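Local coordinates for protein N-acetylneuraminate lyase (Fusobacterium nucleatum subsp. nucleatum ATCC 25586, PDB 5ZKA) that is a lyase of the dihydrodipicolinate synthetase family, built as a parallel beta/alpha (TIM) barrel with added C-terminal helices, at residues A201-D204 / P209-V212; Y185-V190 / L213-A218. All coordinates share one frame; numbering follows the deposited sequence.

Contact 1 (A201-D204 / P209-V212). With EDO (1,2-ethanediol), chain E.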
ATOM      1  N   ALA A 201       7.385  -0.330 -10.225  1.00 23.54           N
ATOM      2  CA  ALA A 201       6.014  -0.359  -9.739  1.00 22.76           C
ATOM      3  C   ALA A 201       5.063  -0.762 -10.857  1.00 27.15           C
ATOM      4  O   ALA A 201       5.157  -0.246 -11.972  1.00 25.79           O
ATOM      5  CB  ALA A 201       5.618   1.014  -9.185  1.00 23.43           C
ATOM      6  N   GLY A 202       4.115  -1.647 -10.544  1.00 24.56           N
ATOM      7  CA  GLY A 202       3.159  -2.108 -11.533  1.00 28.07           C
ATOM      8  C   GLY A 202       1.752  -1.563 -11.370  1.00 36.89           C
ATOM      9  O   GLY A 202       0.857  -1.901 -12.149  1.00 39.63           O
ATOM     10  N   PHE A 203       1.554  -0.695 -10.382  1.00 29.76           N
ATOM     11  CA  PHE A 203       0.236  -0.185  -9.997  1.00 28.73           C
ATOM     12  C   PHE A 203       0.228   1.328 -10.211  1.00 28.39           C
ATOM     13  O   PHE A 203       0.693   2.081  -9.348  1.00 26.80           O
ATOM     14  CB  PHE A 203      -0.045  -0.570  -8.542  1.00 32.05           C
ATOM     15  CG  PHE A 203       1.213  -0.634  -7.688  1.00 42.08           C
ATOM     16  CD1 PHE A 203       2.016   0.485  -7.533  1.00 49.31           C
ATOM     17  CD2 PHE A 203       1.603  -1.813  -7.070  1.00 49.31           C
ATOM     18  CE1 PHE A 203       3.167   0.442  -6.779  1.00 51.40           C
ATOM     19  CE2 PHE A 203       2.763  -1.858  -6.306  1.00 49.20           C
ATOM     20  CZ  PHE A 203       3.542  -0.726  -6.164  1.00 51.54           C
ATOM     21  N   ASP A 204      -0.297   1.775 -11.366  1.00 26.34           N
ATOM     22  CA  ASP A 204      -0.182   3.174 -11.767  1.00 26.30           C
ATOM     23  C   ASP A 204      -0.837   4.094 -10.758  1.00 25.65           C
ATOM     24  O   ASP A 204      -0.406   5.240 -10.585  1.00 28.55           O
ATOM     25  CB  ASP A 204      -0.863   3.406 -13.113  1.00 23.04           C
ATOM     26  CG  ASP A 204      -0.309   2.530 -14.224  1.00 29.30           C
ATOM     27  OD1 ASP A 204       0.391   1.547 -13.913  1.00 31.88           O
ATOM     28  OD2 ASP A 204      -0.602   2.832 -15.405  1.00 29.16           O
ATOM     29  N   PRO A 209       3.304   6.683  -3.708  1.00 24.33           N
ATOM     30  CA  PRO A 209       3.840   5.978  -2.527  1.00 24.47           C
ATOM     31  C   PRO A 209       4.954   5.002  -2.870  1.00 22.77           C
ATOM     32  O   PRO A 209       5.895   4.833  -2.085  1.00 24.04           O
ATOM     33  CB  PRO A 209       2.612   5.259  -1.945  1.00 27.43           C
ATOM     34  CG  PRO A 209       1.570   5.283  -3.029  1.00 24.90           C
ATOM     35  CD  PRO A 209       1.840   6.528  -3.825  1.00 23.81           C
ATOM     36  N   ALA A 210       4.891   4.371  -4.042  1.00 23.22           N
ATOM     37  CA  ALA A 210       5.979   3.497  -4.470  1.00 22.98           C
ATOM     38  C   ALA A 210       7.260   4.281  -4.726  1.00 29.74           C
ATOM     39  O   ALA A 210       8.354   3.818  -4.389  1.00 23.27           O
ATOM     40  CB  ALA A 210       5.563   2.739  -5.732  1.00 23.55           C
ATOM     41  N   THR A 211       7.149   5.469  -5.337  1.00 24.92           N
ATOM     42  CA  THR A 211       8.348   6.246  -5.643  1.00 20.81           C
ATOM     43  C   THR A 211       9.136   6.592  -4.380  1.00 22.30           C
ATOM     44  O   THR A 211      10.373   6.529  -4.378  1.00 26.91           O
ATOM     45  CB  THR A 211       7.965   7.516  -6.411  1.00 25.93           C
ATOM     46  OG1 THR A 211       7.293   7.126  -7.613  1.00 28.54           O
ATOM     47  CG2 THR A 211       9.210   8.306  -6.786  1.00 27.61           C
ATOM     48  N   VAL A 212       8.453   6.947  -3.289  1.00 22.08           N
ATOM     49  CA  VAL A 212       9.215   7.340  -2.103  1.00 23.81           C
ATOM     50  C   VAL A 212       9.781   6.144  -1.344  1.00 25.61           C
ATOM     51  O   VAL A 212      10.620   6.335  -0.449  1.00 28.78           O
ATOM     52  CB  VAL A 212       8.372   8.226  -1.164  1.00 23.95           C
ATOM     53  CG1 VAL A 212       7.838   9.458  -1.930  1.00 27.41           C
ATOM     54  CG2 VAL A 212       7.231   7.434  -0.507  1.00 21.47           C
TER
HETATM   55  C1  EDO E 303      -3.674   0.866 -13.642  1.00 51.44           C
HETATM   56  O1  EDO E 303      -2.808   0.304 -12.691  1.00 47.78           O
HETATM   57  C2  EDO E 303      -5.072   0.281 -13.471  1.00 54.70           C
HETATM   58  O2  EDO E 303      -5.020  -1.093 -13.744  1.00 57.80           O

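Contact 2 (Y185-V190 / L213-A218)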
ATOM      1  N   TYR A 185       4.565  -2.966   2.648  1.00 24.69           N
ATOM      2  CA  TYR A 185       5.579  -3.455   3.570  1.00 23.56           C
ATOM      3  C   TYR A 185       6.565  -4.359   2.835  1.00 25.48           C
ATOM      4  O   TYR A 185       7.788  -4.175   2.914  1.00 25.09           O
ATOM      5  CB  TYR A 185       4.904  -4.191   4.733  1.00 24.67           C
ATOM      6  CG  TYR A 185       5.853  -4.827   5.731  1.00 27.72           C
ATOM      7  CD1 TYR A 185       6.994  -4.164   6.177  1.00 23.80           C
ATOM      8  CD2 TYR A 185       5.591  -6.088   6.239  1.00 30.31           C
ATOM      9  CE1 TYR A 185       7.863  -4.757   7.107  1.00 28.25           C
ATOM     10  CE2 TYR A 185       6.447  -6.694   7.174  1.00 36.69           C
ATOM     11  CZ  TYR A 185       7.577  -6.021   7.604  1.00 29.90           C
ATOM     12  OH  TYR A 185       8.421  -6.629   8.519  1.00 30.73           O
ATOM     13  N   LEU A 186       6.045  -5.326   2.081  1.00 26.46           N
ATOM     14  CA  LEU A 186       6.927  -6.178   1.287  1.00 28.33           C
ATOM     15  C   LEU A 186       7.746  -5.349   0.299  1.00 23.89           C
ATOM     16  O   LEU A 186       8.931  -5.636   0.076  1.00 24.70           O
ATOM     17  CB  LEU A 186       6.107  -7.243   0.560  1.00 24.49           C
ATOM     18  CG  LEU A 186       6.880  -8.205  -0.343  1.00 26.23           C
ATOM     19  CD1 LEU A 186       7.791  -9.110   0.478  1.00 25.78           C
ATOM     20  CD2 LEU A 186       5.901  -9.023  -1.178  1.00 28.37           C
ATOM     21  N   LEU A 187       7.142  -4.302  -0.290  1.00 24.03           N
ATOM     22  CA  LEU A 187       7.885  -3.465  -1.232  1.00 23.02           C
ATOM     23  C   LEU A 187       9.083  -2.821  -0.552  1.00 27.18           C
ATOM     24  O   LEU A 187      10.191  -2.822  -1.096  1.00 24.57           O
ATOM     25  CB  LEU A 187       6.970  -2.397  -1.846  1.00 23.66           C
ATOM     26  CG  LEU A 187       7.640  -1.380  -2.787  1.00 26.32           C
ATOM     27  CD1 LEU A 187       8.409  -2.073  -3.922  1.00 25.12           C
ATOM     28  CD2 LEU A 187       6.628  -0.360  -3.336  1.00 25.30           C
ATOM     29  N   GLU A 188       8.888  -2.290   0.658  1.00 23.63           N
ATOM     30  CA  GLU A 188      10.004  -1.697   1.385  1.00 22.02           C
ATOM     31  C   GLU A 188      11.046  -2.746   1.770  1.00 24.47           C
ATOM     32  O   GLU A 188      12.251  -2.467   1.747  1.00 27.34           O
ATOM     33  CB  GLU A 188       9.468  -0.958   2.623  1.00 23.70           C
ATOM     34  CG  GLU A 188      10.545  -0.337   3.531  1.00 24.29           C
ATOM     35  CD  GLU A 188      11.221  -1.362   4.446  1.00 31.20           C
ATOM     36  OE1 GLU A 188      10.530  -2.311   4.875  1.00 26.40           O
ATOM     37  OE2 GLU A 188      12.433  -1.227   4.715  1.00 29.37           O
ATOM     38  N   ARG A 189      10.609  -3.957   2.144  1.00 24.49           N
ATOM     39  CA  ARG A 189      11.562  -5.000   2.540  1.00 22.17           C
ATOM     40  C   ARG A 189      12.403  -5.465   1.356  1.00 24.10           C
ATOM     41  O   ARG A 189      13.606  -5.703   1.502  1.00 24.31           O
ATOM     42  CB  ARG A 189      10.825  -6.196   3.155  1.00 22.04           C
ATOM     43  CG  ARG A 189      10.172  -5.940   4.522  1.00 23.63           C
ATOM     44  CD  ARG A 189      11.204  -5.962   5.648  1.00 28.65           C
ATOM     45  NE  ARG A 189      11.836  -4.655   5.809  1.00 24.54           N
ATOM     46  CZ  ARG A 189      12.948  -4.455   6.502  1.00 27.21           C
ATOM     47  NH1 ARG A 189      13.553  -5.472   7.103  1.00 26.28           N
ATOM     48  NH2 ARG A 189      13.466  -3.240   6.584  1.00 27.03           N
ATOM     49  N   VAL A 190      11.788  -5.597   0.179  1.00 24.34           N
ATOM     50  CA  VAL A 190      12.540  -5.973  -1.023  1.00 23.56           C
ATOM     51  C   VAL A 190      13.528  -4.872  -1.394  1.00 25.62           C
ATOM     52  O   VAL A 190      14.682  -5.149  -1.728  1.00 26.99           O
ATOM     53  CB  VAL A 190      11.566  -6.276  -2.176  1.00 25.25           C
ATOM     54  CG1 VAL A 190      12.332  -6.494  -3.483  1.00 25.88           C
ATOM     55  CG2 VAL A 190      10.726  -7.515  -1.833  1.00 26.85           C
ATOM     56  N   LEU A 213       9.356   4.921  -1.668  1.00 26.44           N
ATOM     57  CA  LEU A 213      10.027   3.708  -1.203  1.00 25.79           C
ATOM     58  C   LEU A 213      11.180   3.295  -2.116  1.00 27.26           C
ATOM     59  O   LEU A 213      11.733   2.206  -1.946  1.00 32.13           O
ATOM     60  CB  LEU A 213       9.031   2.548  -1.093  1.00 20.65           C
ATOM     61  CG  LEU A 213       8.019   2.660   0.059  1.00 25.19           C
ATOM     62  CD1 LEU A 213       7.102   1.449   0.076  1.00 28.61           C
ATOM     63  CD2 LEU A 213       8.739   2.768   1.407  1.00 27.15           C
ATOM     64  N   GLY A 214      11.539   4.130  -3.093  1.00 23.92           N
ATOM     65  CA  GLY A 214      12.759   3.934  -3.851  1.00 25.51           C
ATOM     66  C   GLY A 214      12.670   3.034  -5.064  1.00 24.78           C
ATOM     67  O   GLY A 214      13.713   2.538  -5.513  1.00 25.22           O
ATOM     68  N   VAL A 215      11.479   2.817  -5.634  1.00 28.14           N
ATOM     69  CA  VAL A 215      11.431   2.042  -6.883  1.00 27.62           C
ATOM     70  C   VAL A 215      12.214   2.786  -7.975  1.00 29.36           C
ATOM     71  O   VAL A 215      12.429   4.002  -7.913  1.00 25.13           O
ATOM     72  CB  VAL A 215       9.999   1.740  -7.358  1.00 25.25           C
ATOM     73  CG1 VAL A 215       9.255   0.877  -6.351  1.00 25.69           C
ATOM     74  CG2 VAL A 215       9.239   3.026  -7.633  1.00 23.97           C
ATOM     75  N   ASP A 216      12.690   2.024  -8.957  1.00 30.00           N
ATOM     76  CA  ASP A 216      13.539   2.548 -10.022  1.00 23.58           C
ATOM     77  C   ASP A 216      12.742   2.992 -11.229  1.00 26.14           C
ATOM     78  O   ASP A 216      13.314   3.547 -12.173  1.00 29.21           O
ATOM     79  CB  ASP A 216      14.565   1.489 -10.417  1.00 27.03           C
ATOM     80  CG  ASP A 216      15.425   1.081  -9.242  1.00 33.59           C
ATOM     81  OD1 ASP A 216      16.374   1.830  -8.930  1.00 35.97           O
ATOM     82  OD2 ASP A 216      15.134   0.041  -8.608  1.00 27.72           O
ATOM     83  N   GLY A 217      11.435   2.782 -11.197  1.00 27.84           N
ATOM     84  CA  GLY A 217      10.586   3.152 -12.309  1.00 25.56           C
ATOM     85  C   GLY A 217       9.227   2.518 -12.140  1.00 25.20           C
ATOM     86  O   GLY A 217       8.856   2.094 -11.041  1.00 27.64           O
ATOM     87  N   ALA A 218       8.497   2.447 -13.247  1.00 27.40           N
ATOM     88  CA  ALA A 218       7.142   1.922 -13.225  1.00 25.78           C
ATOM     89  C   ALA A 218       6.805   1.394 -14.607  1.00 30.16           C
ATOM     90  O   ALA A 218       7.291   1.910 -15.612  1.00 28.58           O
ATOM     91  CB  ALA A 218       6.127   2.999 -12.810  1.00 25.03           C
TER

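Contact 1 (A201-D204 / P209-V212)
The methyl of A210 meets the F203 ring at its edge, in the ring plane, and this pair is the tight part of the contact between a short helix and the loop that leads into it. The CB of A210 stands 3.5 Å from CE1 of F203. The neighbouring CZ of F203 is 4.0 Å from the same CB of A210. From the strand end, the methyl of A201 reaches in to 3.9 Å between its CB and that of A210. An unusual first torsion of F203 delivers the ring: CG sits between the backbone N and the carbonyl carbon at 32°, well off a staggered position, and carries the ring toward the helix although the CB itself does not head there. In the TIM barrel this is the loop after strand 200-201, leading into helix 207-212, whose A210 packs back on A201 and F203. F184, from helix 184-193, meets the F203 ring with planes at about 35° and also touches A210. The looser part lies beyond the ring, where D204 does not touch 209-212. Its backbone N donates to O1 of a 1,2-ethanediol molecule over 3.2 Å from N to O1, a somewhat bent bond of 147°. The diol, probably left from the crystallisation liquor, is also hydrogen-bonded to the carboxylate of E205. OD2 of D204 is engaged by the hydroxyl of T222, while G202, partly exposed, bonds through its backbone to F179.

Contact 2 (Y185-V190 / L213-A218)
The turn that leads into strand 217-220 of the TIM barrel packs on helix 184-193 through L213 and V215, which meet L187 and E188. L213 divides its two methyls between neighbouring helix residues. Its CD1 lies 3.9 Å from CD2 of L187, the two side chains meeting at a slant, whereas its CD2 rests 4.0 Å from CB of E188. L187 in turn forks between two partners: CG anti to the backbone N (chi1 176°) sends both methyls off the helix, CD2 to L213 and CD1 to within 3.9 Å of CG1 of V215, this last pair crossing at about a right angle. Residues 213-216 form the connection from helix 207-212 to strand 217-220, the alpha-to-beta side of the barrel. At G214 (phi 87°) a CB would press on the carbonyl O of L213, so the turn calls for glycine there. The same turn is tied to helix 184-193 by R191, which takes the carbonyl of G214 and makes a salt bridge with D216. E188 lends only its aliphatic stem to the apolar patch. Bent at chi2 (-79°), its chain carries the carboxylate away to R189, which grips it side-on, with NE 2.8 Å from OE1 of E188 and NH2 of R189 2.9 Å from OE2. Both oxygens are met on the syn side and lie close to the guanidinium plane; the two nearly straight bonds limit rotation of either group. Polar side chains of the neighbouring subunit bind both carboxylate oxygens as well, and acidic ones there bind NH1 of R189.

The two contacts adjoin, their centres about 8 Å apart. Contact 1 joins strand 200-201 to helix 207-212, and the second segment of contact 2 follows directly on that of contact 1 and runs into strand 217-220. The strands are stitched by a probable hydrogen bond of 3.0 Å from A201 N to G217 O. Outside the sheet, A210 CB lies 4.1 Å from L187 CD2, and A210 O 3.5 Å from V215 CG2, so A210 takes part in both packings. The modified lysine K178 follows strand 174-176; the next residue, F179, touches F203, consistent with 201-204 lying on the side of the barrel that carries K178, whereas the 213-216 turn leads into the start of its strand.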